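Local structure of malonate decarboxylase subunit alpha (Acinetobacter baumannii ATCC 17978, 6MPR) at residues M252-I257 with L279-Y284; Y258-V263 with I481-K486; L266-G271 with R296-N301; A356-V361 with A391-H396; D362-A367 with K428-M433. The protein is the alpha subunit of malonate decarboxylase and probably acts as the acyl-carrier-protein transferase that exchanges acetyl and malonyl groups during malonate breakdown. All coordinates share one frame; numbering follows the deposited sequence.

Interaction 1. Residues M252-I257 with L279-Y284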
# COMPACT_ATOMS: atom_id res chain seq x y z
N MET A 252 5.21 -30.86 0.25
CA MET A 252 3.93 -30.67 -0.44
C MET A 252 3.74 -29.23 -0.90
O MET A 252 3.18 -28.99 -1.98
CB MET A 252 2.79 -31.12 0.47
CG MET A 252 2.81 -32.63 0.71
SD MET A 252 1.27 -33.24 1.43
CE MET A 252 1.43 -32.66 3.12
N ALA A 253 4.17 -28.24 -0.10
CA ALA A 253 4.13 -26.86 -0.55
C ALA A 253 4.93 -26.66 -1.83
O ALA A 253 4.48 -25.97 -2.76
CB ALA A 253 4.63 -25.91 0.55
N ILE A 254 6.13 -27.24 -1.90
CA ILE A 254 7.00 -26.99 -3.05
C ILE A 254 6.45 -27.67 -4.30
O ILE A 254 6.38 -27.07 -5.38
CB ILE A 254 8.43 -27.46 -2.75
CG1 ILE A 254 9.04 -26.56 -1.68
CG2 ILE A 254 9.25 -27.50 -4.04
CD1 ILE A 254 10.36 -27.05 -1.09
N ARG A 255 6.08 -28.93 -4.17
CA ARG A 255 5.60 -29.71 -5.30
C ARG A 255 4.16 -29.34 -5.65
O ARG A 255 3.84 -29.10 -6.82
CB ARG A 255 5.73 -31.19 -4.94
CG ARG A 255 5.28 -32.16 -5.99
CD ARG A 255 6.39 -32.45 -6.98
NE ARG A 255 5.99 -33.50 -7.91
CZ ARG A 255 6.54 -33.71 -9.09
NH1 ARG A 255 7.53 -32.92 -9.51
NH2 ARG A 255 6.11 -34.69 -9.87
N GLY A 256 3.29 -29.28 -4.65
CA GLY A 256 1.87 -29.10 -4.90
C GLY A 256 1.39 -27.67 -5.03
O GLY A 256 0.23 -27.47 -5.40
N ILE A 257 2.22 -26.68 -4.70
CA ILE A 257 1.82 -25.28 -4.83
C ILE A 257 2.83 -24.47 -5.65
O ILE A 257 2.48 -23.89 -6.69
CB ILE A 257 1.62 -24.63 -3.44
CG1 ILE A 257 0.66 -25.48 -2.57
CG2 ILE A 257 1.05 -23.22 -3.61
CD1 ILE A 257 0.37 -24.87 -1.19
N LEU A 279 14.75 -24.37 3.79
CA LEU A 279 15.90 -25.26 3.96
C LEU A 279 15.88 -26.49 3.07
O LEU A 279 16.92 -27.15 2.94
CB LEU A 279 16.03 -25.69 5.42
CG LEU A 279 16.53 -24.56 6.33
CD1 LEU A 279 16.46 -24.95 7.80
CD2 LEU A 279 17.96 -24.17 5.94
N ILE A 280 14.76 -26.83 2.43
CA ILE A 280 14.77 -27.96 1.51
C ILE A 280 14.67 -27.52 0.05
O ILE A 280 14.73 -28.38 -0.83
CB ILE A 280 13.68 -29.01 1.83
CG1 ILE A 280 12.28 -28.50 1.51
CG2 ILE A 280 13.80 -29.53 3.25
CD1 ILE A 280 11.22 -29.58 1.58
N LEU A 281 14.54 -26.23 -0.23
CA LEU A 281 14.72 -25.80 -1.62
C LEU A 281 16.03 -26.30 -2.21
O LEU A 281 15.99 -26.89 -3.31
CB LEU A 281 14.61 -24.28 -1.73
CG LEU A 281 13.19 -23.72 -1.68
CD1 LEU A 281 13.29 -22.21 -1.62
CD2 LEU A 281 12.42 -24.18 -2.92
N PRO A 282 17.19 -26.16 -1.56
CA PRO A 282 18.44 -26.58 -2.21
C PRO A 282 18.65 -28.08 -2.25
O PRO A 282 19.64 -28.54 -2.84
CB PRO A 282 19.53 -25.90 -1.36
CG PRO A 282 18.80 -24.85 -0.55
CD PRO A 282 17.46 -25.43 -0.31
N THR A 283 17.78 -28.87 -1.62
CA THR A 283 17.90 -30.33 -1.63
C THR A 283 16.72 -30.93 -2.37
O THR A 283 16.87 -31.40 -3.50
CB THR A 283 17.98 -30.88 -0.20
OG1 THR A 283 16.88 -30.38 0.56
CG2 THR A 283 19.28 -30.45 0.47
N TYR A 284 15.53 -30.92 -1.77
CA TYR A 284 14.35 -31.44 -2.45
C TYR A 284 14.02 -30.62 -3.69
O TYR A 284 13.72 -31.18 -4.76
CB TYR A 284 13.17 -31.47 -1.49
CG TYR A 284 11.89 -32.00 -2.08
CD1 TYR A 284 11.80 -33.32 -2.50
CD2 TYR A 284 10.77 -31.18 -2.18
CE1 TYR A 284 10.61 -33.81 -3.03
CE2 TYR A 284 9.58 -31.66 -2.71
CZ TYR A 284 9.50 -32.97 -3.14
OH TYR A 284 8.32 -33.45 -3.66
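I254 leads the contact from the first segment. Its CG1 branch points away from the backbone carbonyl carbon (chi1 -69°) and stretches on to CD1, which does nearly all the touching. I254 CD1 lies 3.5 Å from I280 CG1 and 4.0 Å from L281 CD2. I254 CD1 also comes to the edge of the Y284 ring, 4.3 Å from Y284 CD2. I280 also rests on A250 and M251, earlier on helix 244-261. The two segments belong to helices 244-261 and 272-287, which flank strand 265-268 in sequence and pack on the sheet face carrying I365 and M433, as in an alpha/beta fold. Their local axes approach to 11.0 Å and are inclined by -64°, so large side chains must bridge the gap. R255 follows, and its CB sits 3.7 Å from Y284 OH, again at the ring edge. Its chain then bends at chi2 (85°), with CG and CD still passing the hydroxyl. The guanidinium group turns away, and NH1 forms a salt bridge with E259 one turn further on.

Interaction 2. Residues Y258-V263 with I481-K486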
# COMPACT_ATOMS: atom_id res chain seq x y z
N TYR A 258 4.08 -24.42 -5.20
CA TYR A 258 5.06 -23.55 -5.86
C TYR A 258 5.34 -24.03 -7.27
O TYR A 258 5.28 -23.25 -8.23
CB TYR A 258 6.38 -23.48 -5.07
CG TYR A 258 6.32 -22.85 -3.69
CD1 TYR A 258 5.13 -22.33 -3.17
CD2 TYR A 258 7.47 -22.76 -2.92
CE1 TYR A 258 5.11 -21.75 -1.90
CE2 TYR A 258 7.45 -22.18 -1.67
CZ TYR A 258 6.27 -21.69 -1.17
OH TYR A 258 6.28 -21.13 0.09
N GLU A 259 5.66 -25.32 -7.41
CA GLU A 259 5.89 -25.88 -8.74
C GLU A 259 4.60 -25.87 -9.57
O GLU A 259 4.62 -25.49 -10.74
CB GLU A 259 6.41 -27.31 -8.61
CG GLU A 259 6.83 -27.90 -9.96
CD GLU A 259 7.34 -29.32 -9.87
OE1 GLU A 259 7.33 -29.92 -8.76
OE2 GLU A 259 7.76 -29.85 -10.91
N LYS A 260 3.49 -26.28 -8.96
CA LYS A 260 2.23 -26.43 -9.70
C LYS A 260 1.82 -25.13 -10.38
O LYS A 260 1.36 -25.14 -11.52
CB LYS A 260 1.12 -26.90 -8.75
CG LYS A 260 -0.25 -27.05 -9.43
CD LYS A 260 -1.31 -27.53 -8.44
CE LYS A 260 -2.68 -27.58 -9.11
NZ LYS A 260 -2.80 -28.71 -10.08
N HIS A 261 1.97 -24.01 -9.67
CA HIS A 261 1.50 -22.72 -10.17
C HIS A 261 2.62 -21.81 -10.63
O HIS A 261 2.35 -20.65 -10.96
CB HIS A 261 0.68 -22.02 -9.08
CG HIS A 261 -0.46 -22.84 -8.58
ND1 HIS A 261 -1.56 -23.13 -9.35
CD2 HIS A 261 -0.67 -23.45 -7.39
CE1 HIS A 261 -2.41 -23.87 -8.65
NE2 HIS A 261 -1.89 -24.08 -7.46
N ASN A 262 3.86 -22.28 -10.64
CA ASN A 262 5.01 -21.51 -11.14
C ASN A 262 5.22 -20.22 -10.34
O ASN A 262 5.34 -19.13 -10.90
CB ASN A 262 4.84 -21.23 -12.63
CG ASN A 262 6.15 -20.82 -13.30
OD1 ASN A 262 7.22 -21.34 -12.98
ND2 ASN A 262 6.06 -19.88 -14.25
N VAL A 263 5.26 -20.36 -9.02
CA VAL A 263 5.40 -19.22 -8.11
C VAL A 263 6.82 -18.68 -8.21
O VAL A 263 7.78 -19.38 -7.89
CB VAL A 263 5.05 -19.63 -6.67
CG1 VAL A 263 5.31 -18.47 -5.69
CG2 VAL A 263 3.60 -20.12 -6.59
N ILE A 481 -3.22 -31.16 0.67
CA ILE A 481 -3.60 -29.82 0.22
C ILE A 481 -5.04 -29.86 -0.26
O ILE A 481 -5.41 -30.74 -1.05
CB ILE A 481 -2.68 -29.30 -0.90
CG1 ILE A 481 -1.21 -29.31 -0.49
CG2 ILE A 481 -3.10 -27.89 -1.32
CD1 ILE A 481 -0.28 -29.05 -1.65
N ALA A 482 -5.84 -28.90 0.19
CA ALA A 482 -7.14 -28.64 -0.40
C ALA A 482 -7.00 -27.43 -1.31
O ALA A 482 -6.59 -26.35 -0.85
CB ALA A 482 -8.21 -28.40 0.68
N TYR A 483 -7.29 -27.60 -2.61
CA TYR A 483 -7.18 -26.50 -3.57
C TYR A 483 -8.48 -25.70 -3.56
O TYR A 483 -9.28 -25.74 -4.50
CB TYR A 483 -6.85 -27.02 -4.97
CG TYR A 483 -5.47 -27.63 -5.09
CD1 TYR A 483 -4.33 -26.82 -5.08
CD2 TYR A 483 -5.30 -29.00 -5.25
CE1 TYR A 483 -3.06 -27.37 -5.20
CE2 TYR A 483 -4.04 -29.56 -5.37
CZ TYR A 483 -2.92 -28.74 -5.34
OH TYR A 483 -1.67 -29.30 -5.46
N LEU A 484 -8.65 -24.92 -2.49
CA LEU A 484 -9.90 -24.22 -2.23
C LEU A 484 -10.26 -23.23 -3.34
O LEU A 484 -11.44 -22.96 -3.57
CB LEU A 484 -9.83 -23.49 -0.89
CG LEU A 484 -9.64 -24.31 0.40
CD1 LEU A 484 -9.64 -23.36 1.61
CD2 LEU A 484 -10.71 -25.41 0.55
N TYR A 485 -9.26 -22.69 -4.05
CA TYR A 485 -9.56 -21.75 -5.13
C TYR A 485 -10.44 -22.38 -6.20
O TYR A 485 -11.08 -21.65 -6.97
CB TYR A 485 -8.28 -21.20 -5.77
CG TYR A 485 -7.56 -22.12 -6.73
CD1 TYR A 485 -6.57 -23.01 -6.27
CD2 TYR A 485 -7.80 -22.07 -8.09
CE1 TYR A 485 -5.91 -23.84 -7.13
CE2 TYR A 485 -7.13 -22.90 -8.97
CZ TYR A 485 -6.18 -23.78 -8.49
OH TYR A 485 -5.52 -24.60 -9.35
N LYS A 486 -10.47 -23.71 -6.28
CA LYS A 486 -11.24 -24.42 -7.28
C LYS A 486 -12.58 -24.93 -6.77
O LYS A 486 -13.35 -25.47 -7.56
CB LYS A 486 -10.43 -25.60 -7.84
CG LYS A 486 -9.62 -25.27 -9.07
CD LYS A 486 -8.83 -26.48 -9.53
CE LYS A 486 -7.98 -27.04 -8.41
NZ LYS A 486 -7.11 -28.15 -8.88
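K260 reaches from the last turn of its helix across the ring of Y483. CB starts an extended chain, with CG trans to the backbone N (chi1 178°). CG lies over the centre of the neighbouring H261 ring, 3.9 Å above its plane. CD is the first atom to meet the other segment, 3.5 Å from Y483 OH. CE sits over one face of the Y483 ring, 4.2 Å from its centroid, in a CH-pi contact. I481 CG2 covers the opposite face. The chain bends only at chi4. NZ ends 5.1 Å from the Y483 centroid, too far for more than a weak cation-pi attraction. K260 NZ is also 4.5 Å from K486 NZ, a like charge that probably disfavours closer approach. H261 meets Y485 beside this. Its CE1 is 3.3 Å from Y485 OH, which lies near the imidazole plane at the ring edge. The two rings are oblique, with planes 77° apart. H261 ND1 is held elsewhere, by D410, and Y483 OH bonds to G256 O. The first segment closes helix 244-261 with a Schellman motif at N262, while Y483 centres an inverse gamma turn just after strand 480-482.

Interaction 3. Residues L266-G271 with R296-N301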
# COMPACT_ATOMS: atom_id res chain seq x y z
N LEU A 266 7.27 -14.34 -3.51
CA LEU A 266 6.48 -14.79 -2.37
C LEU A 266 6.97 -14.16 -1.08
O LEU A 266 8.09 -13.62 -1.00
CB LEU A 266 6.52 -16.32 -2.24
CG LEU A 266 7.81 -16.99 -1.74
CD1 LEU A 266 7.56 -18.47 -1.57
CD2 LEU A 266 9.02 -16.77 -2.69
N ASN A 267 6.11 -14.22 -0.07
CA ASN A 267 6.44 -14.00 1.33
C ASN A 267 6.14 -15.26 2.13
O ASN A 267 5.16 -15.96 1.86
CB ASN A 267 5.65 -12.82 1.88
CG ASN A 267 5.77 -12.67 3.39
OD1 ASN A 267 4.84 -13.01 4.13
ND2 ASN A 267 6.90 -12.13 3.86
N HIS A 268 7.00 -15.56 3.09
CA HIS A 268 6.79 -16.61 4.08
C HIS A 268 6.48 -15.97 5.42
O HIS A 268 7.27 -15.16 5.91
CB HIS A 268 8.04 -17.47 4.29
CG HIS A 268 8.28 -18.50 3.23
ND1 HIS A 268 9.37 -19.34 3.27
CD2 HIS A 268 7.56 -18.85 2.13
CE1 HIS A 268 9.32 -20.16 2.23
NE2 HIS A 268 8.23 -19.89 1.53
N GLY A 269 5.36 -16.37 6.04
CA GLY A 269 5.19 -16.12 7.46
C GLY A 269 6.14 -16.99 8.26
O GLY A 269 6.26 -18.19 8.00
N ILE A 270 6.84 -16.39 9.22
CA ILE A 270 7.93 -17.10 9.90
C ILE A 270 7.37 -18.23 10.75
O ILE A 270 6.39 -18.06 11.50
CB ILE A 270 8.77 -16.11 10.73
CG1 ILE A 270 9.87 -16.84 11.49
CG2 ILE A 270 7.91 -15.32 11.70
CD1 ILE A 270 11.06 -17.15 10.67
N GLY A 271 7.99 -19.41 10.64
CA GLY A 271 7.63 -20.55 11.47
C GLY A 271 8.44 -21.75 11.02
O GLY A 271 9.17 -21.70 10.03
N ARG A 296 12.15 -16.92 -6.79
CA ARG A 296 13.27 -16.06 -7.15
C ARG A 296 13.30 -14.75 -6.37
O ARG A 296 14.37 -14.32 -5.92
CB ARG A 296 13.24 -15.76 -8.65
CG ARG A 296 13.44 -17.01 -9.49
CD ARG A 296 13.70 -16.67 -10.94
NE ARG A 296 12.50 -16.15 -11.58
CZ ARG A 296 12.37 -14.92 -12.06
NH1 ARG A 296 13.39 -14.06 -11.98
NH2 ARG A 296 11.23 -14.55 -12.62
N ASN A 297 12.15 -14.11 -6.18
CA ASN A 297 12.08 -12.76 -5.64
C ASN A 297 11.24 -12.75 -4.37
O ASN A 297 10.11 -13.23 -4.37
CB ASN A 297 11.51 -11.81 -6.69
CG ASN A 297 12.24 -11.92 -8.00
OD1 ASN A 297 13.42 -11.59 -8.09
ND2 ASN A 297 11.55 -12.41 -9.03
N TRP A 298 11.80 -12.20 -3.29
CA TRP A 298 11.18 -12.33 -1.99
C TRP A 298 10.90 -10.97 -1.34
O TRP A 298 11.66 -10.01 -1.51
CB TRP A 298 12.08 -13.15 -1.06
CG TRP A 298 12.36 -14.56 -1.51
CD1 TRP A 298 13.09 -14.96 -2.60
CD2 TRP A 298 11.94 -15.75 -0.85
NE1 TRP A 298 13.13 -16.34 -2.66
CE2 TRP A 298 12.44 -16.84 -1.58
CE3 TRP A 298 11.18 -16.00 0.31
CZ2 TRP A 298 12.21 -18.17 -1.21
CZ3 TRP A 298 10.95 -17.32 0.68
CH2 TRP A 298 11.47 -18.38 -0.08
N THR A 299 9.80 -10.91 -0.60
CA THR A 299 9.57 -9.89 0.41
C THR A 299 9.68 -10.61 1.74
O THR A 299 8.80 -11.42 2.09
CB THR A 299 8.22 -9.20 0.25
OG1 THR A 299 7.18 -10.19 0.27
CG2 THR A 299 8.16 -8.45 -1.07
N LEU A 300 10.76 -10.35 2.47
CA LEU A 300 11.11 -11.19 3.61
C LEU A 300 12.19 -10.49 4.44
O LEU A 300 13.03 -9.78 3.88
CB LEU A 300 11.64 -12.55 3.14
CG LEU A 300 11.59 -13.70 4.15
CD1 LEU A 300 10.18 -14.30 4.15
CD2 LEU A 300 12.62 -14.74 3.78
N ASN A 301 12.18 -10.71 5.76
CA ASN A 301 13.35 -10.31 6.52
C ASN A 301 14.51 -11.26 6.21
O ASN A 301 14.33 -12.28 5.53
CB ASN A 301 13.02 -10.26 8.01
CG ASN A 301 12.39 -8.93 8.40
OD1 ASN A 301 12.03 -8.13 7.54
ND2 ASN A 301 12.25 -8.70 9.70
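T299 O accepts the shortest bond of this contact, 2.7 Å from N267 ND2. The N-H points almost straight at the oxygen (177°), and T299 O lies in the plane of the N267 amide. N267 CA adds a weaker CA-H...O contact to the same oxygen. Two backbone bonds pair the strands in parallel, L266 N to N297 O and T299 N to L266 O, each 3.2 Å. The side chains of L266 and W298 lie alongside each other on the same face of the sheet. L266 CD2 sits over the centre of the six-membered ring of W298, 3.5 Å from its centroid, in a close CH-pi contact. W298 turns an edge to H268. The pair is T-shaped, with centroids 4.9 Å apart, and W298 CZ3 stands 3.6 Å above the centre of the imidazole. Y258 and E278 bond to the two ring nitrogens of H268 and probably fix its rotation. L300 CD1 packs against H268 CB at 3.8 Å. T299 OG1 is buried here without a polar partner. The strands are joined through helix 272-287 as a beta-alpha-beta unit. Strand 363-366 lies on the other side of strand 265-268, helix 350-359 packs on T299, and V152 of the second subunit touches N297 and T299.

Interaction 4. Residues A356-V361 with A391-H396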
# COMPACT_ATOMS: atom_id res chain seq x y z
N ALA A 356 4.67 -4.19 -1.41
CA ALA A 356 5.04 -5.20 -2.40
C ALA A 356 4.44 -6.55 -2.06
O ALA A 356 4.03 -7.29 -2.95
CB ALA A 356 6.56 -5.31 -2.51
N GLY A 357 4.38 -6.88 -0.77
CA GLY A 357 3.76 -8.14 -0.38
C GLY A 357 2.31 -8.23 -0.79
O GLY A 357 1.80 -9.32 -1.04
N GLN A 358 1.62 -7.09 -0.85
CA GLN A 358 0.23 -7.09 -1.33
C GLN A 358 0.17 -7.14 -2.86
O GLN A 358 -0.53 -7.98 -3.44
CB GLN A 358 -0.50 -5.84 -0.83
CG GLN A 358 -1.86 -5.72 -1.54
CD GLN A 358 -2.60 -4.43 -1.26
OE1 GLN A 358 -3.62 -4.17 -1.90
NE2 GLN A 358 -2.11 -3.63 -0.32
N TYR A 359 0.86 -6.22 -3.52
CA TYR A 359 0.61 -5.94 -4.93
C TYR A 359 1.57 -6.63 -5.89
O TYR A 359 1.24 -6.74 -7.07
CB TYR A 359 0.70 -4.43 -5.19
CG TYR A 359 -0.60 -3.70 -5.16
CD1 TYR A 359 -1.61 -4.00 -6.07
CD2 TYR A 359 -0.82 -2.68 -4.27
CE1 TYR A 359 -2.81 -3.30 -6.05
CE2 TYR A 359 -2.00 -1.98 -4.25
CZ TYR A 359 -2.99 -2.30 -5.15
OH TYR A 359 -4.17 -1.60 -5.14
N ALA A 360 2.75 -7.04 -5.44
CA ALA A 360 3.81 -7.44 -6.36
C ALA A 360 4.25 -8.89 -6.27
O ALA A 360 4.99 -9.34 -7.16
CB ALA A 360 5.04 -6.55 -6.17
N VAL A 361 3.83 -9.66 -5.27
CA VAL A 361 4.28 -11.04 -5.17
C VAL A 361 3.14 -12.01 -5.48
O VAL A 361 1.95 -11.70 -5.31
CB VAL A 361 4.93 -11.39 -3.81
CG1 VAL A 361 6.09 -10.44 -3.49
CG2 VAL A 361 3.90 -11.45 -2.70
N ALA A 391 -0.35 -9.92 8.62
CA ALA A 391 -1.04 -11.05 8.01
C ALA A 391 -2.26 -10.67 7.18
O ALA A 391 -2.43 -11.25 6.09
CB ALA A 391 -1.40 -12.08 9.09
N PRO A 392 -3.14 -9.75 7.60
CA PRO A 392 -4.28 -9.43 6.73
C PRO A 392 -3.86 -8.81 5.41
O PRO A 392 -4.49 -9.08 4.38
CB PRO A 392 -5.10 -8.46 7.58
CG PRO A 392 -4.73 -8.81 8.98
CD PRO A 392 -3.28 -9.12 8.93
N ASN A 393 -2.82 -7.97 5.41
CA ASN A 393 -2.37 -7.35 4.17
C ASN A 393 -1.72 -8.37 3.25
O ASN A 393 -1.86 -8.30 2.03
CB ASN A 393 -1.40 -6.22 4.48
CG ASN A 393 -0.83 -5.58 3.22
OD1 ASN A 393 -1.56 -4.96 2.45
ND2 ASN A 393 0.48 -5.76 3.00
N MET A 394 -1.01 -9.34 3.83
CA MET A 394 -0.39 -10.38 3.02
C MET A 394 -1.38 -11.45 2.60
O MET A 394 -1.26 -12.00 1.49
CB MET A 394 0.77 -11.00 3.80
CG MET A 394 1.73 -9.97 4.38
SD MET A 394 2.59 -9.04 3.09
CE MET A 394 3.47 -10.38 2.33
N GLY A 395 -2.37 -11.75 3.44
CA GLY A 395 -3.31 -12.82 3.20
C GLY A 395 -4.67 -12.39 2.69
O GLY A 395 -5.70 -12.74 3.28
N HIS A 396 -4.69 -11.64 1.60
CA HIS A 396 -5.94 -11.37 0.90
C HIS A 396 -5.66 -11.25 -0.59
O HIS A 396 -4.53 -11.04 -1.02
CB HIS A 396 -6.62 -10.09 1.42
CG HIS A 396 -5.96 -8.83 0.97
ND1 HIS A 396 -4.94 -8.23 1.67
CD2 HIS A 396 -6.19 -8.04 -0.11
CE1 HIS A 396 -4.54 -7.15 1.02
NE2 HIS A 396 -5.29 -7.00 -0.05
O HOH W 1 -6.56 -4.90 -1.56
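G357 and M394 form the tight part of this helix-to-helix contact, which joins the end of helix 350-359 to the short helix 391-394 beside the subunit interface. In the conformer described, one of two modelled, M394 curls back through bends at chi2 and chi3 (-65° and -63°). This lays its methyl CE 3.5 Å from G357 CA, with SD close behind. G357 has no side chain, and the methyl lies directly against its backbone. The Q358 side is looser and more polar. Q358 extends between N393 and H396, crossing N393 at about a right angle with the amide planes 81° apart. Its NE2 is 3.1 Å from N393 OD1. The amide of Q358 also reaches Q358 of the second subunit, and N393 OD1 bonds to Y359 of the second subunit. Q358 OE1 approaches H396 NE2 near the imidazole plane, but at 3.8 Å the link is made by water. That water donates to Q358 OE1 at 3.0 Å and bonds H396 NE2 at 2.9 Å. The other imidazole nitrogen is held within its own segment: H396 ND1 donates to P392 O at 2.9 Å, on a lone pair in the carbonyl plane.

Interaction 5. Residues D362-A367 with K428-M433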
# COMPACT_ATOMS: atom_id res chain seq x y z
N ASP A 362 3.53 -13.21 -5.92
CA ASP A 362 2.56 -14.23 -6.32
C ASP A 362 1.83 -14.85 -5.14
O ASP A 362 0.71 -15.34 -5.29
CB ASP A 362 3.26 -15.38 -7.06
CG ASP A 362 3.72 -15.02 -8.45
OD1 ASP A 362 3.20 -14.05 -9.05
OD2 ASP A 362 4.59 -15.76 -8.96
N LEU A 363 2.47 -14.90 -3.97
CA LEU A 363 2.01 -15.84 -2.96
C LEU A 363 2.35 -15.35 -1.56
O LEU A 363 3.42 -14.76 -1.33
CB LEU A 363 2.61 -17.24 -3.20
CG LEU A 363 2.31 -18.36 -2.19
CD1 LEU A 363 2.14 -19.68 -2.94
CD2 LEU A 363 3.41 -18.48 -1.15
N PHE A 364 1.43 -15.59 -0.63
CA PHE A 364 1.69 -15.59 0.79
C PHE A 364 1.41 -16.98 1.35
O PHE A 364 0.47 -17.65 0.92
CB PHE A 364 0.81 -14.54 1.53
CG PHE A 364 0.82 -14.70 3.03
CD1 PHE A 364 1.94 -14.38 3.77
CD2 PHE A 364 -0.30 -15.17 3.69
CE1 PHE A 364 1.95 -14.51 5.13
CE2 PHE A 364 -0.29 -15.34 5.06
CZ PHE A 364 0.83 -14.99 5.79
N ILE A 365 2.23 -17.41 2.30
CA ILE A 365 2.00 -18.67 3.01
C ILE A 365 2.35 -18.45 4.48
O ILE A 365 3.40 -17.89 4.80
CB ILE A 365 2.83 -19.83 2.39
CG1 ILE A 365 2.61 -21.15 3.14
CG2 ILE A 365 4.31 -19.46 2.32
CD1 ILE A 365 2.97 -22.37 2.28
N GLY A 366 1.46 -18.86 5.37
CA GLY A 366 1.71 -18.74 6.78
C GLY A 366 0.76 -19.63 7.55
O GLY A 366 0.02 -20.42 6.97
N ALA A 367 0.79 -19.48 8.87
CA ALA A 367 -0.01 -20.35 9.72
C ALA A 367 -0.94 -19.53 10.59
O ALA A 367 -0.96 -18.30 10.55
CB ALA A 367 0.87 -21.25 10.58
N LYS A 428 -4.36 -13.54 -6.15
CA LYS A 428 -3.10 -13.87 -5.49
C LYS A 428 -3.28 -15.17 -4.70
O LYS A 428 -4.35 -15.45 -4.15
CB LYS A 428 -2.69 -12.74 -4.56
CG LYS A 428 -1.35 -12.91 -3.84
CD LYS A 428 -1.38 -11.95 -2.65
CE LYS A 428 -0.20 -12.10 -1.75
NZ LYS A 428 -0.23 -10.99 -0.76
N LEU A 429 -2.20 -15.96 -4.63
CA LEU A 429 -2.23 -17.19 -3.85
C LEU A 429 -2.04 -16.87 -2.37
O LEU A 429 -1.11 -16.15 -2.00
CB LEU A 429 -1.16 -18.18 -4.31
CG LEU A 429 -1.38 -18.85 -5.67
CD1 LEU A 429 -1.28 -17.84 -6.83
CD2 LEU A 429 -0.40 -20.01 -5.86
N VAL A 430 -2.93 -17.38 -1.54
CA VAL A 430 -2.91 -17.18 -0.10
C VAL A 430 -3.04 -18.57 0.51
O VAL A 430 -4.09 -19.21 0.36
CB VAL A 430 -4.04 -16.25 0.35
CG1 VAL A 430 -4.18 -16.24 1.86
CG2 VAL A 430 -3.77 -14.84 -0.16
N VAL A 431 -1.97 -19.05 1.13
CA VAL A 431 -1.88 -20.42 1.63
C VAL A 431 -1.92 -20.40 3.15
O VAL A 431 -1.09 -19.73 3.79
CB VAL A 431 -0.60 -21.11 1.14
CG1 VAL A 431 -0.59 -22.59 1.57
CG2 VAL A 431 -0.44 -20.94 -0.37
N GLN A 432 -2.83 -21.16 3.73
CA GLN A 432 -2.80 -21.47 5.16
C GLN A 432 -2.14 -22.83 5.34
O GLN A 432 -2.72 -23.86 4.97
CB GLN A 432 -4.20 -21.46 5.77
CG GLN A 432 -4.68 -20.10 6.17
CD GLN A 432 -4.01 -19.58 7.43
OE1 GLN A 432 -4.26 -18.45 7.85
NE2 GLN A 432 -3.15 -20.39 8.03
N MET A 433 -0.94 -22.84 5.92
CA MET A 433 -0.13 -24.04 6.09
C MET A 433 -0.07 -24.32 7.59
O MET A 433 0.66 -23.64 8.33
CB MET A 433 1.27 -23.85 5.50
CG MET A 433 2.24 -24.97 5.76
SD MET A 433 3.83 -24.54 5.01
CE MET A 433 4.61 -26.13 4.99
O HOH W 2 2.42 -12.28 0.01
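I365 turns CG1 trans to its backbone N (chi1 179°), and V431 does the same with its own CG1 (chi1 -175°). The two side chains therefore run alongside each other, with I365 CD1 3.6 Å from V431 CG1. I365 CD1 also meets M433 SD at 3.6 Å. L363 CD1 extends this apolar face, 3.9 Å from V431 CG2 and from L429 CB. F364 and V430 point to the other face, where V430 CG1 nears the phenyl edge. The backbones pair as regular parallel strands through five bonds from L429 N to M433 N. V431 N to F364 O is 2.8 Å. K428 is extended along F364, with CE 4.2 Å from F364 CB. A water donates to L363 O and accepts a weak bond from K428 NZ. The ammonium has stronger partners in G357 O and M394 O. Strand 363-366 lies between strands 265-268 and 429-433. Helices 244-261 and 272-287 cover the face carrying I365 and V431, and strand 474-477 follows beyond 429-433.

All five contacts belong to one mixed-sheet region. Interactions 3 and 5 meet directly across it, since N267 N bonds to L363 O at 3.0 Å. Helix 244-261 serves both interaction 1 and interaction 2. G256 O receives Y483 OH at 2.6 Å, which ties the two together. From the same helix, Y258 OH bonds to H268 NE2 at 2.7 Å and links interaction 2 to interaction 3. I257 brings interaction 1 onto L363 and V431 of interaction 5. On the other side of the sheet, K428 NZ reaches G357 O and M394 O, joining interactions 4 and 5. Interactions 1 and 4 are far apart, with centres about 22 Å from each other. Interactions 3 and 4 both touch the second subunit.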